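Local coordinates for protein cytochrome c3 (Desulfuromonas acetoxidans, PDB 1HH5) that carries electrons in sulfate respiration, passing them from a dehydrogenase to ferredoxin through three covalently bound c-type hemes, at residues Val4-Glu7 with Asn12-Phe15; Phe15-His20 with Ala28-Thr33; Ala48-His53 with Gly58-Gly63. All coordinates share one frame; numbering follows the deposited sequence.

Interaction 1 (Val4-Glu7 with Asn12-Phe15). With HEC (heme c), chain B.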
loop_
_atom_site.group_PDB
_atom_site.type_symbol
_atom_site.label_atom_id
_atom_site.label_comp_id
_atom_site.label_asym_id
_atom_site.label_seq_id
_atom_site.Cartn_x
_atom_site.Cartn_y
_atom_site.Cartn_z
ATOM N N VAL A 4 1.667 4.952 7.462
ATOM C CA VAL A 4 0.575 4.184 8.042
ATOM C C VAL A 4 1.028 2.757 8.287
ATOM O O VAL A 4 1.640 2.139 7.419
ATOM C CB VAL A 4 -0.645 4.135 7.099
ATOM C CG1 VAL A 4 -1.756 3.317 7.731
ATOM C CG2 VAL A 4 -1.123 5.546 6.792
ATOM N N THR A 5 0.720 2.237 9.468
ATOM C CA THR A 5 1.093 0.875 9.817
ATOM C C THR A 5 -0.145 0.020 10.025
ATOM O O THR A 5 -1.060 0.402 10.751
ATOM C CB THR A 5 1.948 0.837 11.100
ATOM O OG1 THR A 5 3.205 1.477 10.853
ATOM C CG2 THR A 5 2.195 -0.600 11.536
ATOM N N TYR A 6 -0.172 -1.135 9.374
ATOM C CA TYR A 6 -1.292 -2.039 9.502
ATOM C C TYR A 6 -0.838 -3.222 10.345
ATOM O O TYR A 6 -0.218 -4.160 9.836
ATOM C CB TYR A 6 -1.753 -2.507 8.121
ATOM C CG TYR A 6 -2.119 -1.380 7.182
ATOM C CD1 TYR A 6 -3.372 -0.778 7.244
ATOM C CD2 TYR A 6 -1.209 -0.910 6.229
ATOM C CE1 TYR A 6 -3.721 0.263 6.383
ATOM C CE2 TYR A 6 -1.548 0.131 5.362
ATOM C CZ TYR A 6 -2.807 0.711 5.445
ATOM O OH TYR A 6 -3.165 1.726 4.581
ATOM N N GLU A 7 -1.128 -3.152 11.642
ATOM C CA GLU A 7 -0.769 -4.206 12.580
ATOM C C GLU A 7 -1.645 -5.414 12.279
ATOM O O GLU A 7 -2.859 -5.282 12.132
ATOM C CB GLU A 7 -0.995 -3.723 14.021
ATOM C CG GLU A 7 -1.106 -4.834 15.079
ATOM C CD GLU A 7 0.237 -5.381 15.556
ATOM O OE1 GLU A 7 0.999 -4.629 16.203
ATOM O OE2 GLU A 7 0.526 -6.568 15.291
ATOM N N ASN A 12 3.211 -6.931 10.775
ATOM C CA ASN A 12 2.863 -5.545 10.466
ATOM C C ASN A 12 3.349 -5.036 9.107
ATOM O O ASN A 12 4.481 -5.296 8.696
ATOM C CB ASN A 12 3.398 -4.621 11.563
ATOM C CG ASN A 12 2.681 -4.811 12.888
ATOM O OD1 ASN A 12 1.922 -5.763 13.069
ATOM N ND2 ASN A 12 2.927 -3.903 13.825
ATOM N N VAL A 13 2.478 -4.305 8.419
ATOM C CA VAL A 13 2.801 -3.726 7.125
ATOM C C VAL A 13 2.942 -2.212 7.280
ATOM O O VAL A 13 2.044 -1.547 7.801
ATOM C CB VAL A 13 1.690 -4.005 6.077
ATOM C CG1 VAL A 13 2.108 -3.470 4.720
ATOM C CG2 VAL A 13 1.408 -5.491 6.000
ATOM N N THR A 14 4.071 -1.674 6.835
ATOM C CA THR A 14 4.311 -0.239 6.920
ATOM C C THR A 14 4.076 0.408 5.560
ATOM O O THR A 14 4.793 0.128 4.600
ATOM C CB THR A 14 5.754 0.066 7.371
ATOM O OG1 THR A 14 5.964 -0.457 8.687
ATOM C CG2 THR A 14 6.003 1.564 7.384
ATOM N N PHE A 15 3.065 1.267 5.486
ATOM C CA PHE A 15 2.738 1.957 4.243
ATOM C C PHE A 15 3.207 3.399 4.310
ATOM O O PHE A 15 2.593 4.235 4.979
ATOM C CB PHE A 15 1.227 1.928 3.993
ATOM C CG PHE A 15 0.794 2.709 2.781
ATOM C CD1 PHE A 15 1.470 2.587 1.572
ATOM C CD2 PHE A 15 -0.318 3.539 2.842
ATOM C CE1 PHE A 15 1.042 3.278 0.441
ATOM C CE2 PHE A 15 -0.754 4.231 1.722
ATOM C CZ PHE A 15 -0.070 4.102 0.518
HETATM FE FE HEC B . -3.400 8.967 -0.367
HETATM C CHA HEC B . -5.359 8.082 2.322
HETATM C CHB HEC B . -4.180 12.269 0.162
HETATM C CHC HEC B . -1.150 9.894 -2.789
HETATM C CHD HEC B . -2.980 5.707 -1.147
HETATM N NA HEC B . -4.540 9.941 0.931
HETATM C C1A HEC B . -5.305 9.423 1.964
HETATM C C2A HEC B . -6.105 10.455 2.594
HETATM C C3A HEC B . -5.771 11.628 1.993
HETATM C C4A HEC B . -4.785 11.315 0.978
HETATM C CMA HEC B . -6.368 13.008 2.296
HETATM C CAA HEC B . -7.231 10.236 3.607
HETATM C CBA HEC B . -7.263 11.100 4.862
HETATM C CGA HEC B . -6.190 10.733 5.868
HETATM O O1A HEC B . -4.991 10.802 5.523
HETATM O O2A HEC B . -6.550 10.377 7.012
HETATM N NB HEC B . -2.814 10.685 -1.157
HETATM C C1B HEC B . -3.283 11.979 -0.849
HETATM C C2B HEC B . -2.606 12.988 -1.623
HETATM C C3B HEC B . -1.670 12.335 -2.367
HETATM C C4B HEC B . -1.830 10.904 -2.119
HETATM C CMB HEC B . -2.962 14.475 -1.698
HETATM C CAB HEC B . -0.640 12.995 -3.269
HETATM C CBB HEC B . 0.373 13.843 -2.503
HETATM N NC HEC B . -2.338 8.001 -1.722
HETATM C C1C HEC B . -1.424 8.522 -2.625
HETATM C C2C HEC B . -0.859 7.471 -3.442
HETATM C C3C HEC B . -1.468 6.303 -3.039
HETATM C C4C HEC B . -2.341 6.642 -1.943
HETATM C CMC HEC B . 0.170 7.655 -4.553
HETATM C CAC HEC B . -1.291 4.898 -3.620
HETATM C CBC HEC B . 0.124 4.352 -3.444
HETATM N ND HEC B . -3.992 7.270 0.451
HETATM C C1D HEC B . -3.735 5.986 -0.010
HETATM C C2D HEC B . -4.301 4.989 0.877
HETATM C C3D HEC B . -4.937 5.650 1.869
HETATM C C4D HEC B . -4.749 7.071 1.597
HETATM C CMD HEC B . -4.168 3.475 0.783
HETATM C CAD HEC B . -5.572 5.021 3.104
HETATM C CBD HEC B . -4.564 5.016 4.251
HETATM C CGD HEC B . -5.145 4.464 5.541
HETATM O O1D HEC B . -5.244 3.226 5.683
HETATM O O2D HEC B . -5.514 5.278 6.411
#

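Interaction 2 (Phe15-His20 with Ala28-Thr33). With HEC (heme c), chain B.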
loop_
_atom_site.group_PDB
_atom_site.type_symbol
_atom_site.label_atom_id
_atom_site.label_comp_id
_atom_site.label_asym_id
_atom_site.label_seq_id
_atom_site.Cartn_x
_atom_site.Cartn_y
_atom_site.Cartn_z
ATOM N N PHE A 15 3.065 1.267 5.486
ATOM C CA PHE A 15 2.738 1.957 4.243
ATOM C C PHE A 15 3.207 3.399 4.310
ATOM O O PHE A 15 2.593 4.235 4.979
ATOM C CB PHE A 15 1.227 1.928 3.993
ATOM C CG PHE A 15 0.794 2.709 2.781
ATOM C CD1 PHE A 15 1.470 2.587 1.572
ATOM C CD2 PHE A 15 -0.318 3.539 2.842
ATOM C CE1 PHE A 15 1.042 3.278 0.441
ATOM C CE2 PHE A 15 -0.754 4.231 1.722
ATOM C CZ PHE A 15 -0.070 4.102 0.518
ATOM N N ASP A 16 4.303 3.687 3.615
ATOM C CA ASP A 16 4.859 5.029 3.583
ATOM C C ASP A 16 4.092 5.812 2.526
ATOM O O ASP A 16 4.456 5.836 1.348
ATOM C CB ASP A 16 6.352 4.968 3.247
ATOM C CG ASP A 16 7.058 6.282 3.494
ATOM O OD1 ASP A 16 6.390 7.336 3.480
ATOM O OD2 ASP A 16 8.288 6.259 3.698
ATOM N N HIS A 17 3.005 6.427 2.972
ATOM C CA HIS A 17 2.124 7.204 2.113
ATOM C C HIS A 17 2.853 8.333 1.400
ATOM O O HIS A 17 2.655 8.550 0.205
ATOM C CB HIS A 17 0.979 7.760 2.957
ATOM C CG HIS A 17 -0.075 8.466 2.165
ATOM N ND1 HIS A 17 -0.244 9.833 2.151
ATOM C CD2 HIS A 17 -1.057 7.968 1.373
ATOM C CE1 HIS A 17 -1.300 10.115 1.373
ATOM N NE2 HIS A 17 -1.833 9.017 0.874
ATOM N N LYS A 18 3.705 9.047 2.128
ATOM C CA LYS A 18 4.442 10.154 1.526
ATOM C C LYS A 18 5.388 9.696 0.421
ATOM O O LYS A 18 5.433 10.304 -0.648
ATOM C CB LYS A 18 5.232 10.921 2.584
ATOM C CG LYS A 18 5.973 12.127 2.017
ATOM C CD LYS A 18 6.731 12.890 3.090
ATOM C CE LYS A 18 5.791 13.506 4.114
ATOM N NZ LYS A 18 4.794 14.428 3.495
ATOM N N ALA A 19 6.140 8.628 0.679
ATOM C CA ALA A 19 7.080 8.105 -0.309
ATOM C C ALA A 19 6.354 7.686 -1.586
ATOM O O ALA A 19 6.804 7.987 -2.687
ATOM C CB ALA A 19 7.854 6.921 0.271
ATOM N N HIS A 20 5.239 6.980 -1.443
ATOM C CA HIS A 20 4.473 6.560 -2.617
ATOM C C HIS A 20 3.996 7.788 -3.406
ATOM O O HIS A 20 4.088 7.828 -4.630
ATOM C CB HIS A 20 3.256 5.731 -2.199
ATOM C CG HIS A 20 3.563 4.291 -1.922
ATOM N ND1 HIS A 20 4.230 3.836 -0.807
ATOM C CD2 HIS A 20 3.268 3.182 -2.649
ATOM C CE1 HIS A 20 4.311 2.501 -0.890
ATOM N NE2 HIS A 20 3.741 2.059 -1.992
ATOM N N ALA A 28 -2.475 8.423 -8.910
ATOM C CA ALA A 28 -2.043 7.065 -9.194
ATOM C C ALA A 28 -2.975 6.142 -8.410
ATOM O O ALA A 28 -3.267 5.029 -8.842
ATOM C CB ALA A 28 -0.601 6.862 -8.745
ATOM N N CYS A 29 -3.463 6.627 -7.268
ATOM C CA CYS A 29 -4.340 5.824 -6.414
ATOM C C CYS A 29 -5.652 6.480 -6.032
ATOM O O CYS A 29 -6.595 5.790 -5.636
ATOM C CB CYS A 29 -3.623 5.466 -5.118
ATOM S SG CYS A 29 -1.901 4.973 -5.347
ATOM N N HIS A 30 -5.701 7.803 -6.119
ATOM C CA HIS A 30 -6.899 8.549 -5.748
ATOM C C HIS A 30 -7.635 9.119 -6.946
ATOM O O HIS A 30 -7.040 9.790 -7.786
ATOM C CB HIS A 30 -6.529 9.704 -4.817
ATOM C CG HIS A 30 -6.104 9.273 -3.451
ATOM N ND1 HIS A 30 -6.960 8.772 -2.496
ATOM C CD2 HIS A 30 -4.877 9.280 -2.875
ATOM C CE1 HIS A 30 -6.239 8.503 -1.395
ATOM N NE2 HIS A 30 -4.966 8.796 -1.578
ATOM N N GLU A 31 -8.932 8.847 -7.015
ATOM C CA GLU A 31 -9.774 9.365 -8.086
ATOM C C GLU A 31 -10.517 10.576 -7.526
ATOM O O GLU A 31 -11.180 10.481 -6.494
ATOM C CB GLU A 31 -10.779 8.305 -8.534
ATOM C CG GLU A 31 -10.158 7.130 -9.258
ATOM C CD GLU A 31 -11.180 6.083 -9.648
ATOM O OE1 GLU A 31 -11.767 5.453 -8.741
ATOM O OE2 GLU A 31 -11.404 5.893 -10.861
ATOM N N GLY A 32 -10.392 11.714 -8.199
ATOM C CA GLY A 32 -11.059 12.913 -7.733
ATOM C C GLY A 32 -10.388 13.460 -6.492
ATOM O O GLY A 32 -9.178 13.323 -6.325
ATOM N N THR A 33 -11.167 14.086 -5.618
ATOM C CA THR A 33 -10.623 14.644 -4.389
ATOM C C THR A 33 -10.086 13.518 -3.517
ATOM O O THR A 33 -10.826 12.611 -3.135
ATOM C CB THR A 33 -11.698 15.419 -3.608
ATOM O OG1 THR A 33 -12.163 16.517 -4.403
ATOM C CG2 THR A 33 -11.129 15.952 -2.299
HETATM FE FE HEC B . -3.400 8.967 -0.367
HETATM C CHA HEC B . -5.359 8.082 2.322
HETATM C CHB HEC B . -4.180 12.269 0.162
HETATM C CHC HEC B . -1.150 9.894 -2.789
HETATM C CHD HEC B . -2.980 5.707 -1.147
HETATM N NA HEC B . -4.540 9.941 0.931
HETATM C C1A HEC B . -5.305 9.423 1.964
HETATM C C2A HEC B . -6.105 10.455 2.594
HETATM C C3A HEC B . -5.771 11.628 1.993
HETATM C C4A HEC B . -4.785 11.315 0.978
HETATM C CMA HEC B . -6.368 13.008 2.296
HETATM C CAA HEC B . -7.231 10.236 3.607
HETATM C CBA HEC B . -7.263 11.100 4.862
HETATM C CGA HEC B . -6.190 10.733 5.868
HETATM O O1A HEC B . -4.991 10.802 5.523
HETATM O O2A HEC B . -6.550 10.377 7.012
HETATM N NB HEC B . -2.814 10.685 -1.157
HETATM C C1B HEC B . -3.283 11.979 -0.849
HETATM C C2B HEC B . -2.606 12.988 -1.623
HETATM C C3B HEC B . -1.670 12.335 -2.367
HETATM C C4B HEC B . -1.830 10.904 -2.119
HETATM C CMB HEC B . -2.962 14.475 -1.698
HETATM C CAB HEC B . -0.640 12.995 -3.269
HETATM C CBB HEC B . 0.373 13.843 -2.503
HETATM N NC HEC B . -2.338 8.001 -1.722
HETATM C C1C HEC B . -1.424 8.522 -2.625
HETATM C C2C HEC B . -0.859 7.471 -3.442
HETATM C C3C HEC B . -1.468 6.303 -3.039
HETATM C C4C HEC B . -2.341 6.642 -1.943
HETATM C CMC HEC B . 0.170 7.655 -4.553
HETATM C CAC HEC B . -1.291 4.898 -3.620
HETATM C CBC HEC B . 0.124 4.352 -3.444
HETATM N ND HEC B . -3.992 7.270 0.451
HETATM C C1D HEC B . -3.735 5.986 -0.010
HETATM C C2D HEC B . -4.301 4.989 0.877
HETATM C C3D HEC B . -4.937 5.650 1.869
HETATM C C4D HEC B . -4.749 7.071 1.597
HETATM C CMD HEC B . -4.168 3.475 0.783
HETATM C CAD HEC B . -5.572 5.021 3.104
HETATM C CBD HEC B . -4.564 5.016 4.251
HETATM C CGD HEC B . -5.145 4.464 5.541
HETATM O O1D HEC B . -5.244 3.226 5.683
HETATM O O2D HEC B . -5.514 5.278 6.411
#

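Interaction 3 (Ala48-His53 with Gly58-Gly63). With HEC (heme c), chain C.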
loop_
_atom_site.group_PDB
_atom_site.type_symbol
_atom_site.label_atom_id
_atom_site.label_comp_id
_atom_site.label_asym_id
_atom_site.label_seq_id
_atom_site.Cartn_x
_atom_site.Cartn_y
_atom_site.Cartn_z
ATOM N N ALA A 48 -5.701 -2.472 -4.233
ATOM C CA ALA A 48 -5.258 -1.371 -3.381
ATOM C C ALA A 48 -3.744 -1.347 -3.156
ATOM O O ALA A 48 -3.166 -0.279 -2.946
ATOM C CB ALA A 48 -5.993 -1.411 -2.033
ATOM N N CYS A 49 -3.099 -2.512 -3.223
ATOM C CA CYS A 49 -1.653 -2.583 -2.995
ATOM C C CYS A 49 -0.831 -3.484 -3.920
ATOM O O CYS A 49 -0.001 -3.015 -4.709
ATOM C CB CYS A 49 -1.375 -3.039 -1.559
ATOM S SG CYS A 49 -2.049 -1.992 -0.233
ATOM N N LYS A 50 -1.057 -4.787 -3.791
ATOM C CA LYS A 50 -0.312 -5.799 -4.533
ATOM C C LYS A 50 -0.295 -5.697 -6.060
ATOM O O LYS A 50 0.766 -5.790 -6.682
ATOM C CB LYS A 50 -0.808 -7.187 -4.110
ATOM C CG LYS A 50 0.012 -8.348 -4.637
ATOM C CD LYS A 50 -0.537 -9.655 -4.096
ATOM C CE LYS A 50 0.124 -10.850 -4.746
ATOM N NZ LYS A 50 1.602 -10.844 -4.548
ATOM N N THR A 51 -1.460 -5.519 -6.667
ATOM C CA THR A 51 -1.527 -5.428 -8.121
ATOM C C THR A 51 -0.546 -4.418 -8.717
ATOM O O THR A 51 0.145 -4.723 -9.681
ATOM C CB THR A 51 -2.948 -5.080 -8.593
ATOM O OG1 THR A 51 -3.864 -6.058 -8.088
ATOM C CG2 THR A 51 -3.013 -5.078 -10.117
ATOM N N CYS A 52 -0.475 -3.215 -8.158
ATOM C CA CYS A 52 0.457 -2.232 -8.699
ATOM C C CYS A 52 1.910 -2.675 -8.565
ATOM O O CYS A 52 2.730 -2.414 -9.447
ATOM C CB CYS A 52 0.294 -0.881 -8.005
ATOM S SG CYS A 52 1.523 0.333 -8.567
ATOM N N HIS A 53 2.233 -3.333 -7.454
ATOM C CA HIS A 53 3.594 -3.797 -7.213
ATOM C C HIS A 53 4.105 -4.763 -8.282
ATOM O O HIS A 53 5.306 -4.888 -8.489
ATOM C CB HIS A 53 3.693 -4.451 -5.831
ATOM C CG HIS A 53 3.628 -3.477 -4.693
ATOM N ND1 HIS A 53 3.638 -3.839 -3.364
ATOM C CD2 HIS A 53 3.565 -2.122 -4.702
ATOM C CE1 HIS A 53 3.578 -2.723 -2.625
ATOM N NE2 HIS A 53 3.532 -1.646 -3.384
ATOM N N GLY A 58 8.225 -2.894 -6.297
ATOM C CA GLY A 58 7.331 -3.020 -5.160
ATOM C C GLY A 58 7.258 -4.466 -4.714
ATOM O O GLY A 58 7.392 -5.368 -5.531
ATOM N N PRO A 59 7.035 -4.723 -3.420
ATOM C CA PRO A 59 6.961 -6.096 -2.924
ATOM C C PRO A 59 5.707 -6.863 -3.303
ATOM O O PRO A 59 4.584 -6.378 -3.149
ATOM C CB PRO A 59 7.096 -5.916 -1.416
ATOM C CG PRO A 59 6.365 -4.640 -1.189
ATOM C CD PRO A 59 6.886 -3.763 -2.316
ATOM N N THR A 60 5.917 -8.077 -3.795
ATOM C CA THR A 60 4.829 -8.954 -4.171
ATOM C C THR A 60 4.912 -10.211 -3.306
ATOM O O THR A 60 3.916 -10.896 -3.101
ATOM C CB THR A 60 4.889 -9.309 -5.678
ATOM O OG1 THR A 60 6.246 -9.549 -6.067
ATOM C CG2 THR A 60 4.329 -8.163 -6.508
ATOM N N LYS A 61 6.105 -10.498 -2.785
ATOM C CA LYS A 61 6.307 -11.650 -1.909
ATOM C C LYS A 61 5.781 -11.283 -0.521
ATOM O O LYS A 61 5.907 -10.138 -0.090
ATOM C CB LYS A 61 7.795 -11.998 -1.823
ATOM C CG LYS A 61 8.393 -12.422 -3.156
ATOM C CD LYS A 61 9.899 -12.229 -3.201
ATOM C CE LYS A 61 10.631 -13.153 -2.261
ATOM N NZ LYS A 61 12.101 -13.083 -2.518
ATOM N N CYS A 62 5.208 -12.260 0.177
ATOM C CA CYS A 62 4.640 -12.038 1.508
ATOM C C CYS A 62 5.521 -11.237 2.454
ATOM O O CYS A 62 5.051 -10.302 3.099
ATOM C CB CYS A 62 4.321 -13.370 2.183
ATOM S SG CYS A 62 3.341 -14.506 1.168
ATOM N N GLY A 63 6.791 -11.620 2.540
ATOM C CA GLY A 63 7.720 -10.953 3.440
ATOM C C GLY A 63 8.132 -9.549 3.049
ATOM O O GLY A 63 8.753 -8.840 3.847
HETATM FE FE HEC C . 3.697 0.208 -2.697
HETATM C CHA HEC C . 7.113 0.065 -2.609
HETATM C CHB HEC C . 3.583 -1.047 0.540
HETATM C CHC HEC C . 0.307 0.411 -2.731
HETATM C CHD HEC C . 3.792 1.366 -5.915
HETATM N NA HEC C . 5.031 -0.355 -1.349
HETATM C C1A HEC C . 6.415 -0.384 -1.494
HETATM C C2A HEC C . 7.030 -1.010 -0.334
HETATM C C3A HEC C . 6.052 -1.325 0.551
HETATM C C4A HEC C . 4.819 -0.887 -0.059
HETATM C CMA HEC C . 6.201 -2.067 1.880
HETATM C CAA HEC C . 8.475 -1.398 -0.256
HETATM C CBA HEC C . 9.380 -0.576 0.646
HETATM C CGA HEC C . 9.290 0.908 0.384
HETATM O O1A HEC C . 8.456 1.579 1.032
HETATM O O2A HEC C . 10.047 1.401 -0.479
HETATM N NB HEC C . 2.282 -0.227 -1.390
HETATM C C1B HEC C . 2.385 -0.740 -0.102
HETATM C C2B HEC C . 1.085 -0.892 0.509
HETATM C C3B HEC C . 0.181 -0.421 -0.372
HETATM C C4B HEC C . 0.921 -0.029 -1.558
HETATM C CMB HEC C . 0.798 -1.627 1.809
HETATM C CAB HEC C . -1.335 -0.308 -0.221
HETATM C CBB HEC C . -1.784 0.464 1.016
HETATM N NC HEC C . 2.328 0.683 -4.058
HETATM C C1C HEC C . 0.969 0.699 -3.914
HETATM C C2C HEC C . 0.319 1.102 -5.154
HETATM C C3C HEC C . 1.299 1.366 -6.071
HETATM C C4C HEC C . 2.542 1.116 -5.374
HETATM C CMC HEC C . -1.177 1.152 -5.372
HETATM C CAC HEC C . 1.213 1.817 -7.533
HETATM C CBC HEC C . -0.053 2.535 -7.992
HETATM N ND HEC C . 5.109 0.640 -3.966
HETATM C C1D HEC C . 4.987 1.196 -5.229
HETATM C C2D HEC C . 6.292 1.531 -5.780
HETATM C C3D HEC C . 7.190 1.042 -4.920
HETATM C C4D HEC C . 6.490 0.539 -3.768
HETATM C CMD HEC C . 6.640 2.304 -7.057
HETATM C CAD HEC C . 8.648 0.895 -5.289
HETATM C CBD HEC C . 9.586 1.891 -4.673
HETATM C CGD HEC C . 10.859 2.029 -5.475
HETATM O O1D HEC C . 11.368 0.991 -5.948
HETATM O O2D HEC C . 11.348 3.168 -5.630
#

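Interaction 1 (Val4-Glu7 with Asn12-Phe15)
Val-4 and Phe-15 form a hydrogen-bonded pair of an antiparallel ladder, and Tyr-6 and Val-13 form the next one. The axes of strands 4-6 and 13-15 approach to 4.6 Å, with N-to-C directions 158° apart. Thr-5 and Thr-14 make the non-hydrogen-bonded pair between them, with both side chains on the other face. In the outer pair, Phe-15 N gives a short bond of 2.6 Å to Val-4 O. In the inner pair, Tyr-6 N reaches Val-13 O at 2.7 Å.

The face of Val-4, Tyr-6, Val-13 and Phe-15 carries the apolar contact. The Tyr-6 and Phe-15 side chains lie alongside and point the same way. The Phe-15 CB methylene sits at the edge of the tyrosine ring, 3.6 Å from Tyr-6 CE2. Val-4 CG1, anti to its N (chi1 180°), lies over one face of that ring. Tyr-6 OH donates to heme propionate O1D at 2.8 Å. Phe-15 CE2 touches the heme methyl CMD at 3.6 Å. At the exposed end, Asn-12 ND2 bonds to Glu-7 OE1 at 3.1 Å, its amide nearly perpendicular to the carboxylate. Asn-12 OD1 accepts from Asn-8 N.

This is the N-terminal beta hairpin of the cytochrome, with one face turned to the hemes.

Interaction 2 (Phe15-His20 with Ala28-Thr33)
His-17 and His-30 are the two axial ligands of one heme c, a bis-histidine site. The segments scarcely touch each other directly, and the heme joins them. Each imidazole presents its NE2 edge to the iron. Both NE2 atoms, of His-17 and of His-30, lie 2.0 Å from FE. They approach from opposite faces of the porphyrin, with an N-Fe-N angle near 176°, and are 4.0 Å apart across the metal. The two ring planes are turned by roughly 70° to each other. His-17 CG is anti to its backbone N (chi1 -174°), which sends the ring out from the first turn of helix 17-24 to the iron.

His-30 follows Cys-29, whose SG is bonded covalently to heme CAC at 1.8 Å. Cys-26 makes the other thioether, completing a CXXCH heme-binding motif.

His-20 belongs to a second site, since its NE2 binds the iron of the neighbouring heme. Its CD2 still packs on CBC of the first heme at 3.4 Å. Phe-15 CE1 stands over the centre of the His-20 ring, 3.4 Å above the plane, in a T-shaped stack. At the edge of the same ring, His-20 ND1 donates to Asp-16 O at 2.9 Å, nearly in the imidazole plane but from above the plane of the carbonyl. The same carbonyl also accepts from His-20 N. Asp-16 is the N-cap of the helix, and its OD1 accepts from Ala-19 N at 3.1 Å.

The iron is thus six-coordinate and has no open axial position, as suits electron transfer. The bond from ND1 fixes the rotation of His-20 and would probably make its NE2 a stronger donor to the second iron.

Interaction 3 (Ala48-His53 with Gly58-Gly63)
His-53 and Thr-60 have the most surface buried here, followed by Lys-50. His-53 meets the 58-63 segment with one ring face and one nitrogen. Pro-59 CD lies over the face, 3.7 Å from the ring centroid, and Gly-58 CA lies over the same face at 4.0 Å. Both are CH-pi contacts. Cys-49 O sits above the opposite face. His-53 ND1 donates to Pro-59 O at 2.7 Å, with the acceptor tilted slightly from the ring plane. This bond holds the ring rotation while His-53 NE2 binds the heme iron at 2.0 Å. His-20 gives the second axial ligand.

Thr-60 packs with its methyl, as CG2 touches His-53 CB at 3.8 Å. Lys-50 runs extended from the helix start and bends only at its last torsion (chi4 58°). That turn brings NZ to 2.7 Å from Thr-60 O. Pro-59 CD also rests on the porphyrin, 3.4 Å from heme C2A.

Cys-49 SG and Cys-52 SG are thioether-bonded to the same heme, and Cys-62 carries the next one. The site is a CXXCH motif on a short helix, with the proximal histidine oriented by a backbone carbonyl, as in c-type cytochromes.

Overall arrangement
Interaction 1 is a partly buried backbone ladder with exposed ends, whereas interaction 2 is buried and depends on metal coordination. Interaction 3 is partly buried and mixes ring-face packing with a polar bond. Interactions 1 and 2 share Phe-15 and strand 13-16, and both touch the same heme, one at its propionate and methyl edge and the other at its iron. Interactions 2 and 3 lie on opposite sides of the chain's centre but meet at the second heme, where His-20 NE2 and His-53 NE2 are 4.0 Å apart. Interactions 1 and 3 do not touch. Across this small chain with little regular structure, hemes take up much of the core.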